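Local coordinates for protein transcription factor cep-1 (Caenorhabditis elegans, PDB 1T4W) that activates transcription by binding the same DNA consensus sequence as p53, promotes germline apoptosis after DNA damage and supports proper meiotic chromosome segregation, at residues F100-S106 with F133-C139; N53-S57 with D160-G164. All coordinates share one frame; numbering follows the deposited sequence.

Contact 1. Residues F100-S106 with F133-C139; sequences FFYIRNS and FDIIFMC. With ZN (zinc ion), chain B.
Phe100 and Cys139 meet because both first torsions turn the side chain opposite its own backbone N (chi1 -162° and -179°). Cys139 CB then lies over one face of the Phe100 ring, offset toward the rim, 3.4 Å from Phe100 CE2. This is a CH-pi contact. The sulfur sits obliquely to the ring and binds the zinc ion, with Cys139 SG 2.4 Å from ZN. Phe137 CD1 comes to the edge of the same Phe100 ring.

Strand 101-104 and the end of strand 130-137 run antiparallel. Tyr102 with Ile136 and Arg104 with Asp134 are the hydrogen-bonded pairs, each with two backbone bonds. Beyond the strand end, Met138 N reaches Phe100 O at 2.9 Å in a nearly straight bond.

Phe101, Ile103, Ile135 and Phe137 lie on one face. Phe101, Ile103 and Phe137 meet Ile60, Phe62 and Phe120 of the other sheet, and Ile135 packs on Val39 and Ile41 of the neighbouring strand. There Ile135 CD1 touches Phe101 CD2 at 3.4 Å. Tyr102 points to the other face, where Met138 CG, from just past the strand, meets its ring edge at CE1, 3.5 Å away; Tyr102 OH bonds to Pro96 O. Asn105 ND2 gives Asp134 OD2 a 2.9 Å hydrogen bond, nearly along the carboxylate C-O axis. The amide and carboxylate planes stand 88° apart.

Phe101 and Ile103 thus put an edge strand of the four-stranded sheet against the core of the p53-like beta sandwich. The same pairing leads into the zinc site, which Cys85, His88 and Cys143 complete.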
ATOM      1  N   PHE A 100       2.585   8.673   7.430  1.00 22.71           N
ATOM      2  CA  PHE A 100       1.152   8.459   7.303  1.00 21.55           C
ATOM      3  C   PHE A 100       0.788   7.013   7.704  1.00 27.43           C
ATOM      4  O   PHE A 100      -0.291   6.748   8.264  1.00 20.64           O
ATOM      5  CB  PHE A 100       0.728   8.734   5.852  1.00 20.38           C
ATOM      6  CG  PHE A 100      -0.757   8.975   5.681  1.00 20.50           C
ATOM      7  CD1 PHE A 100      -1.665   7.913   5.713  1.00 24.21           C
ATOM      8  CD2 PHE A 100      -1.250  10.273   5.538  1.00 26.48           C
ATOM      9  CE1 PHE A 100      -3.061   8.139   5.608  1.00 16.04           C
ATOM     10  CE2 PHE A 100      -2.637  10.514   5.438  1.00 18.13           C
ATOM     11  CZ  PHE A 100      -3.535   9.444   5.474  1.00 26.66           C
ATOM     12  N   PHE A 101       1.710   6.091   7.447  1.00 20.92           N
ATOM     13  CA  PHE A 101       1.466   4.676   7.716  1.00 25.94           C
ATOM     14  C   PHE A 101       2.621   3.969   8.407  1.00 26.09           C
ATOM     15  O   PHE A 101       3.751   4.441   8.384  1.00 25.42           O
ATOM     16  CB  PHE A 101       1.164   3.947   6.399  1.00 18.29           C
ATOM     17  CG  PHE A 101       2.355   3.835   5.477  1.00 18.63           C
ATOM     18  CD1 PHE A 101       2.887   4.959   4.869  1.00 17.98           C
ATOM     19  CD2 PHE A 101       2.957   2.597   5.238  1.00 17.36           C
ATOM     20  CE1 PHE A 101       4.011   4.870   4.029  1.00 15.48           C
ATOM     21  CE2 PHE A 101       4.072   2.486   4.401  1.00 18.53           C
ATOM     22  CZ  PHE A 101       4.601   3.627   3.792  1.00 25.42           C
ATOM     23  N   TYR A 102       2.327   2.816   8.998  1.00 24.47           N
ATOM     24  CA  TYR A 102       3.337   2.013   9.684  1.00 24.94           C
ATOM     25  C   TYR A 102       3.170   0.528   9.345  1.00 34.26           C
ATOM     26  O   TYR A 102       2.119   0.092   8.858  1.00 23.39           O
ATOM     27  CB  TYR A 102       3.244   2.208  11.203  1.00 24.19           C
ATOM     28  CG  TYR A 102       3.343   3.659  11.627  1.00 34.18           C
ATOM     29  CD1 TYR A 102       2.208   4.480  11.670  1.00 38.91           C
ATOM     30  CD2 TYR A 102       4.586   4.233  11.920  1.00 32.01           C
ATOM     31  CE1 TYR A 102       2.312   5.840  11.989  1.00 35.80           C
ATOM     32  CE2 TYR A 102       4.699   5.577  12.233  1.00 44.40           C
ATOM     33  CZ  TYR A 102       3.561   6.378  12.261  1.00 39.62           C
ATOM     34  OH  TYR A 102       3.706   7.716  12.513  1.00 24.62           O
ATOM     35  N   ILE A 103       4.220  -0.237   9.612  1.00 28.05           N
ATOM     36  CA  ILE A 103       4.250  -1.663   9.340  1.00 23.66           C
ATOM     37  C   ILE A 103       4.360  -2.407  10.671  1.00 28.52           C
ATOM     38  O   ILE A 103       5.250  -2.130  11.479  1.00 30.83           O
ATOM     39  CB  ILE A 103       5.478  -1.991   8.436  1.00 24.64           C
ATOM     40  CG1 ILE A 103       5.404  -1.149   7.154  1.00 30.63           C
ATOM     41  CG2 ILE A 103       5.541  -3.490   8.121  1.00 29.13           C
ATOM     42  CD1 ILE A 103       4.157  -1.385   6.311  1.00 28.60           C
ATOM     43  N   ARG A 104       3.452  -3.350  10.902  1.00 29.99           N
ATOM     44  CA  ARG A 104       3.448  -4.119  12.143  1.00 30.02           C
ATOM     45  C   ARG A 104       3.335  -5.612  11.839  1.00 28.26           C
ATOM     46  O   ARG A 104       2.884  -6.019  10.752  1.00 24.19           O
ATOM     47  CB  ARG A 104       2.270  -3.689  13.032  1.00 35.46           C
ATOM     48  CG  ARG A 104       2.243  -2.194  13.388  1.00 51.10           C
ATOM     49  CD  ARG A 104       3.384  -1.804  14.326  1.00 49.07           C
ATOM     50  NE  ARG A 104       3.269  -2.448  15.637  1.00 57.39           N
ATOM     51  CZ  ARG A 104       2.513  -1.998  16.637  1.00 59.67           C
ATOM     52  NH1 ARG A 104       1.795  -0.893  16.490  1.00 68.38           N
ATOM     53  NH2 ARG A 104       2.476  -2.654  17.787  1.00 50.14           N
ATOM     54  N   ASN A 105       3.725  -6.419  12.817  1.00 27.90           N
ATOM     55  CA  ASN A 105       3.689  -7.871  12.691  1.00 19.60           C
ATOM     56  C   ASN A 105       4.330  -8.295  11.385  1.00 24.98           C
ATOM     57  O   ASN A 105       3.812  -9.152  10.677  1.00 24.74           O
ATOM     58  CB  ASN A 105       2.243  -8.376  12.760  1.00 30.45           C
ATOM     59  CG  ASN A 105       1.583  -8.014  14.071  1.00 45.33           C
ATOM     60  OD1 ASN A 105       2.108  -8.324  15.141  1.00 32.68           O
ATOM     61  ND2 ASN A 105       0.439  -7.342  14.003  1.00 32.29           N
ATOM     62  N   SER A 106       5.473  -7.693  11.077  1.00 22.22           N
ATOM     63  CA  SER A 106       6.175  -8.020   9.851  1.00 17.93           C
ATOM     64  C   SER A 106       7.015  -9.244  10.086  1.00 32.80           C
ATOM     65  O   SER A 106       7.810  -9.292  11.051  1.00 22.03           O
ATOM     66  CB  SER A 106       7.103  -6.865   9.435  1.00 17.26           C
ATOM     67  OG  SER A 106       7.818  -7.211   8.259  1.00 25.81           O
ATOM     68  N   PHE A 133       2.745  -8.910   6.356  1.00 24.01           N
ATOM     69  CA  PHE A 133       2.815  -7.869   7.379  1.00 23.46           C
ATOM     70  C   PHE A 133       1.491  -7.128   7.428  1.00 17.64           C
ATOM     71  O   PHE A 133       0.675  -7.215   6.501  1.00 20.82           O
ATOM     72  CB  PHE A 133       3.948  -6.865   7.071  1.00 18.54           C
ATOM     73  CG  PHE A 133       3.837  -6.213   5.707  1.00 23.40           C
ATOM     74  CD1 PHE A 133       3.080  -5.050   5.524  1.00 23.78           C
ATOM     75  CD2 PHE A 133       4.447  -6.789   4.600  1.00 22.88           C
ATOM     76  CE1 PHE A 133       2.926  -4.469   4.247  1.00 21.42           C
ATOM     77  CE2 PHE A 133       4.302  -6.220   3.311  1.00 22.83           C
ATOM     78  CZ  PHE A 133       3.533  -5.051   3.140  1.00 23.63           C
ATOM     79  N   ASP A 134       1.272  -6.418   8.522  1.00 22.05           N
ATOM     80  CA  ASP A 134       0.085  -5.600   8.610  1.00 20.02           C
ATOM     81  C   ASP A 134       0.507  -4.187   8.331  1.00 19.46           C
ATOM     82  O   ASP A 134       1.619  -3.791   8.675  1.00 20.28           O
ATOM     83  CB  ASP A 134      -0.521  -5.608   9.997  1.00 25.41           C
ATOM     84  CG  ASP A 134      -1.113  -6.932  10.351  1.00 34.08           C
ATOM     85  OD1 ASP A 134      -1.748  -7.539   9.465  1.00 26.31           O
ATOM     86  OD2 ASP A 134      -0.944  -7.349  11.511  1.00 23.27           O
ATOM     87  N   ILE A 135      -0.360  -3.436   7.675  1.00 16.89           N
ATOM     88  CA  ILE A 135      -0.085  -2.026   7.490  1.00 19.70           C
ATOM     89  C   ILE A 135      -1.195  -1.310   8.263  1.00 24.87           C
ATOM     90  O   ILE A 135      -2.330  -1.801   8.335  1.00 23.60           O
ATOM     91  CB  ILE A 135      -0.116  -1.611   6.012  1.00 19.78           C
ATOM     92  CG1 ILE A 135       0.166  -0.113   5.901  1.00 19.84           C
ATOM     93  CG2 ILE A 135      -1.447  -1.981   5.399  1.00 20.31           C
ATOM     94  CD1 ILE A 135       0.557   0.345   4.493  1.00 23.41           C
ATOM     95  N   ILE A 136      -0.873  -0.175   8.878  1.00 19.93           N
ATOM     96  CA  ILE A 136      -1.887   0.558   9.625  1.00 20.05           C
ATOM     97  C   ILE A 136      -1.769   2.047   9.272  1.00 25.91           C
ATOM     98  O   ILE A 136      -0.664   2.590   9.225  1.00 24.66           O
ATOM     99  CB  ILE A 136      -1.738   0.287  11.161  1.00 23.64           C
ATOM    100  CG1 ILE A 136      -2.822   1.044  11.928  1.00 23.88           C
ATOM    101  CG2 ILE A 136      -0.350   0.733  11.665  1.00 22.40           C
ATOM    102  CD1 ILE A 136      -2.766   0.801  13.424  1.00 27.01           C
ATOM    103  N   PHE A 137      -2.902   2.680   8.968  1.00 17.86           N
ATOM    104  CA  PHE A 137      -2.935   4.098   8.571  1.00 20.81           C
ATOM    105  C   PHE A 137      -3.311   4.960   9.769  1.00 20.81           C
ATOM    106  O   PHE A 137      -4.295   4.691  10.460  1.00 22.25           O
ATOM    107  CB  PHE A 137      -3.925   4.277   7.417  1.00 15.76           C
ATOM    108  CG  PHE A 137      -3.577   3.452   6.217  1.00 20.93           C
ATOM    109  CD1 PHE A 137      -2.608   3.893   5.309  1.00 24.77           C
ATOM    110  CD2 PHE A 137      -4.143   2.201   6.034  1.00 17.83           C
ATOM    111  CE1 PHE A 137      -2.198   3.085   4.226  1.00 19.56           C
ATOM    112  CE2 PHE A 137      -3.746   1.375   4.954  1.00 21.50           C
ATOM    113  CZ  PHE A 137      -2.769   1.820   4.051  1.00 24.14           C
ATOM    114  N   MET A 138      -2.506   5.988  10.024  1.00 27.65           N
ATOM    115  CA  MET A 138      -2.726   6.836  11.178  1.00 27.46           C
ATOM    116  C   MET A 138      -3.237   8.241  10.868  1.00 31.54           C
ATOM    117  O   MET A 138      -3.014   9.180  11.625  1.00 29.84           O
ATOM    118  CB  MET A 138      -1.454   6.885  12.028  1.00 29.97           C
ATOM    119  CG  MET A 138      -1.090   5.518  12.637  1.00 27.85           C
ATOM    120  SD  MET A 138      -2.454   4.764  13.592  1.00 36.96           S
ATOM    121  CE  MET A 138      -2.451   5.833  15.027  1.00 43.50           C
ATOM    122  N   CYS A 139      -3.924   8.374   9.743  1.00 21.19           N
ATOM    123  CA  CYS A 139      -4.525   9.644   9.362  1.00 18.62           C
ATOM    124  C   CYS A 139      -5.578   9.192   8.367  1.00 20.94           C
ATOM    125  O   CYS A 139      -5.604   8.022   7.966  1.00 22.23           O
ATOM    126  CB  CYS A 139      -3.472  10.584   8.756  1.00 20.36           C
ATOM    127  SG  CYS A 139      -4.049  12.222   8.251  1.00 22.37           S
TER
HETATM  128 ZN    ZN B 201      -5.202  13.183  10.068  1.00 27.16          ZN

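Contact 2. Residues N53-S57 with D160-G164; sequences NSNLS and DDENG
The flat groups that approach across this contact are the Glu162 carboxylate and the peptide of Asn55, and no ring takes part. The Glu162 chain bends at chi2 (66°), which turns the carboxylate toward residues 54-56. It is crowded against Ser54 in the model, and its exact position is doubtful. Glu162 CG lies 3.3 Å from Asn55 O. As modelled, Leu56 CD2 faces the end of the carboxylate, 3.4 Å from Glu162 OE2 and nearly in line with the CD-OE2 bond. The same methyl, Leu56 CD2, lies 3.3 Å from Asp160 O. Leu56 is buried, and its side chain also touches Leu47.

Ser57 and Asp160 form one antiparallel hydrogen-bonded pair. Asp160 N reaches Ser57 O at 2.9 Å. The return bond from Ser57 N to Asp160 O is longer, at 3.2 Å. Both side chains of this pair lie on the same face of the sheet. Ser57 OG takes the position between its backbone N and carbonyl carbon (chi1 58°) and meets two waters there. The first water, 2.6 Å from Ser57 OG, donates to Asp160 OD2. The second donates to Asp161 O. The serine hydroxyl is therefore linked through water to both a side chain and the backbone of residues 160-164.

Asp160 OD2 also forms a salt bridge with Arg59. Residues 161-164 make a type I beta turn, closed by a bond from Gly164 N to Asp161 O. Asp161 OD1 accepts a bond from Asn165 N and a weak one from Asn163 N.

Arg59 and the bridging water would probably stabilise Asp160 as a carboxylate. Between Ser57 and Asp160 the direct hydrogen bonds are both backbone to backbone, while their polar side chains are linked through a water.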
ATOM      1  N   ASN A  53      18.967 -16.683  -6.885  1.00 54.34           N
ATOM      2  CA  ASN A  53      19.762 -16.693  -5.657  1.00 52.80           C
ATOM      3  C   ASN A  53      20.089 -15.297  -5.132  1.00 51.52           C
ATOM      4  O   ASN A  53      20.962 -15.126  -4.281  1.00 50.49           O
ATOM      5  CB  ASN A  53      21.061 -17.473  -5.881  1.00 66.64           C
ATOM      6  CG  ASN A  53      20.813 -18.921  -6.273  1.00 71.02           C
ATOM      7  OD1 ASN A  53      20.233 -19.695  -5.507  1.00 68.64           O
ATOM      8  ND2 ASN A  53      21.248 -19.293  -7.477  1.00 74.47           N
ATOM      9  N   SER A  54      19.367 -14.299  -5.626  1.00 44.86           N
ATOM     10  CA  SER A  54      19.609 -12.927  -5.209  1.00 37.97           C
ATOM     11  C   SER A  54      19.097 -12.569  -3.825  1.00 26.58           C
ATOM     12  O   SER A  54      18.090 -13.087  -3.351  1.00 30.71           O
ATOM     13  CB  SER A  54      18.981 -11.973  -6.215  1.00 34.62           C
ATOM     14  OG  SER A  54      19.430 -12.261  -7.519  1.00 57.34           O
ATOM     15  N   ASN A  55      19.817 -11.682  -3.163  1.00 32.62           N
ATOM     16  CA  ASN A  55      19.375 -11.212  -1.880  1.00 36.99           C
ATOM     17  C   ASN A  55      18.489 -10.045  -2.303  1.00 39.73           C
ATOM     18  O   ASN A  55      18.937  -9.168  -3.021  1.00 49.52           O
ATOM     19  CB  ASN A  55      20.547 -10.714  -1.065  1.00 41.80           C
ATOM     20  CG  ASN A  55      20.297 -10.836   0.402  1.00 55.70           C
ATOM     21  OD1 ASN A  55      19.273 -10.375   0.904  1.00 50.83           O
ATOM     22  ND2 ASN A  55      21.223 -11.475   1.110  1.00 65.82           N
ATOM     23  N   LEU A  56      17.238 -10.033  -1.875  1.00 32.41           N
ATOM     24  CA  LEU A  56      16.332  -8.965  -2.281  1.00 36.36           C
ATOM     25  C   LEU A  56      15.782  -8.148  -1.134  1.00 30.60           C
ATOM     26  O   LEU A  56      15.885  -8.536   0.028  1.00 24.85           O
ATOM     27  CB  LEU A  56      15.165  -9.557  -3.071  1.00 26.74           C
ATOM     28  CG  LEU A  56      15.521 -10.369  -4.327  1.00 31.32           C
ATOM     29  CD1 LEU A  56      14.284 -10.695  -5.130  1.00 33.72           C
ATOM     30  CD2 LEU A  56      16.468  -9.562  -5.183  1.00 43.70           C
ATOM     31  N   SER A  57      15.226  -6.991  -1.476  1.00 26.56           N
ATOM     32  CA  SER A  57      14.588  -6.122  -0.497  1.00 28.46           C
ATOM     33  C   SER A  57      13.247  -5.660  -1.085  1.00 26.79           C
ATOM     34  O   SER A  57      13.052  -5.635  -2.308  1.00 24.79           O
ATOM     35  CB  SER A  57      15.478  -4.922  -0.146  1.00 18.43           C
ATOM     36  OG  SER A  57      15.809  -4.168  -1.286  1.00 25.37           O
ATOM     37  N   ASP A 160      13.499  -4.958  -5.116  1.00 15.03           N
ATOM     38  CA  ASP A 160      14.802  -4.512  -5.627  1.00 14.84           C
ATOM     39  C   ASP A 160      15.862  -5.602  -5.535  1.00 30.68           C
ATOM     40  O   ASP A 160      15.847  -6.413  -4.600  1.00 22.53           O
ATOM     41  CB  ASP A 160      15.362  -3.351  -4.822  1.00 16.69           C
ATOM     42  CG  ASP A 160      14.595  -2.047  -5.002  1.00 24.61           C
ATOM     43  OD1 ASP A 160      13.813  -1.876  -5.964  1.00 18.82           O
ATOM     44  OD2 ASP A 160      14.801  -1.183  -4.142  1.00 22.30           O
ATOM     45  N   ASP A 161      16.804  -5.598  -6.481  1.00 28.82           N
ATOM     46  CA  ASP A 161      17.902  -6.561  -6.437  1.00 35.09           C
ATOM     47  C   ASP A 161      18.975  -6.009  -5.496  1.00 26.92           C
ATOM     48  O   ASP A 161      18.766  -4.976  -4.853  1.00 27.99           O
ATOM     49  CB  ASP A 161      18.483  -6.808  -7.835  1.00 30.46           C
ATOM     50  CG  ASP A 161      19.166  -5.589  -8.427  1.00 25.27           C
ATOM     51  OD1 ASP A 161      19.416  -4.593  -7.716  1.00 33.88           O
ATOM     52  OD2 ASP A 161      19.449  -5.639  -9.633  1.00 32.98           O
ATOM     53  N   GLU A 162      20.120  -6.678  -5.415  1.00 35.12           N
ATOM     54  CA  GLU A 162      21.209  -6.247  -4.526  1.00 43.45           C
ATOM     55  C   GLU A 162      21.788  -4.880  -4.874  1.00 38.86           C
ATOM     56  O   GLU A 162      22.262  -4.157  -4.000  1.00 44.36           O
ATOM     57  CB  GLU A 162      22.349  -7.273  -4.529  1.00 48.54           C
ATOM     58  CG  GLU A 162      21.905  -8.707  -4.372  1.00 56.62           C
ATOM     59  CD  GLU A 162      21.087  -9.182  -5.553  1.00 71.94           C
ATOM     60  OE1 GLU A 162      21.611  -9.184  -6.688  1.00 72.82           O
ATOM     61  OE2 GLU A 162      19.912  -9.547  -5.348  1.00 81.42           O
ATOM     62  N   ASN A 163      21.760  -4.523  -6.150  1.00 37.85           N
ATOM     63  CA  ASN A 163      22.298  -3.235  -6.569  1.00 39.98           C
ATOM     64  C   ASN A 163      21.302  -2.088  -6.435  1.00 45.35           C
ATOM     65  O   ASN A 163      21.608  -0.938  -6.773  1.00 34.53           O
ATOM     66  CB  ASN A 163      22.806  -3.349  -8.000  1.00 49.77           C
ATOM     67  CG  ASN A 163      23.948  -4.334  -8.116  1.00 47.08           C
ATOM     68  OD1 ASN A 163      23.985  -5.158  -9.027  1.00 51.78           O
ATOM     69  ND2 ASN A 163      24.890  -4.252  -7.185  1.00 46.75           N
ATOM     70  N   GLY A 164      20.113  -2.401  -5.928  1.00 34.64           N
ATOM     71  CA  GLY A 164      19.105  -1.371  -5.741  1.00 32.97           C
ATOM     72  C   GLY A 164      18.237  -1.103  -6.961  1.00 22.86           C
ATOM     73  O   GLY A 164      17.532  -0.097  -7.007  1.00 27.02           O
TER
HETATM   74  O   HOH W   1      15.757  -1.594  -1.422  1.00 25.40           O
HETATM   75  O   HOH W   2      18.168  -4.775  -2.228  1.00 41.91           O

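The two contacts lie in one DNA-binding domain, with centres 24 Å apart and nearest atoms about 10 Å apart. They do not touch. Along the chain the order is 53-57, 100-106, 133-139, 160-164, so both segments of contact 1 fall between those of contact 2. Contact 1 belongs to the four-stranded sheet. Contact 2 lies where strands 57-65 and 152-160 of the seven-stranded sheet meet their loops. Strand 57-65 connects the two places: it starts at contact 2, and its Ile60 and Phe62 pack against contact 1. The zinc site belongs to contact 1, while contact 2 is away from the annotated sites.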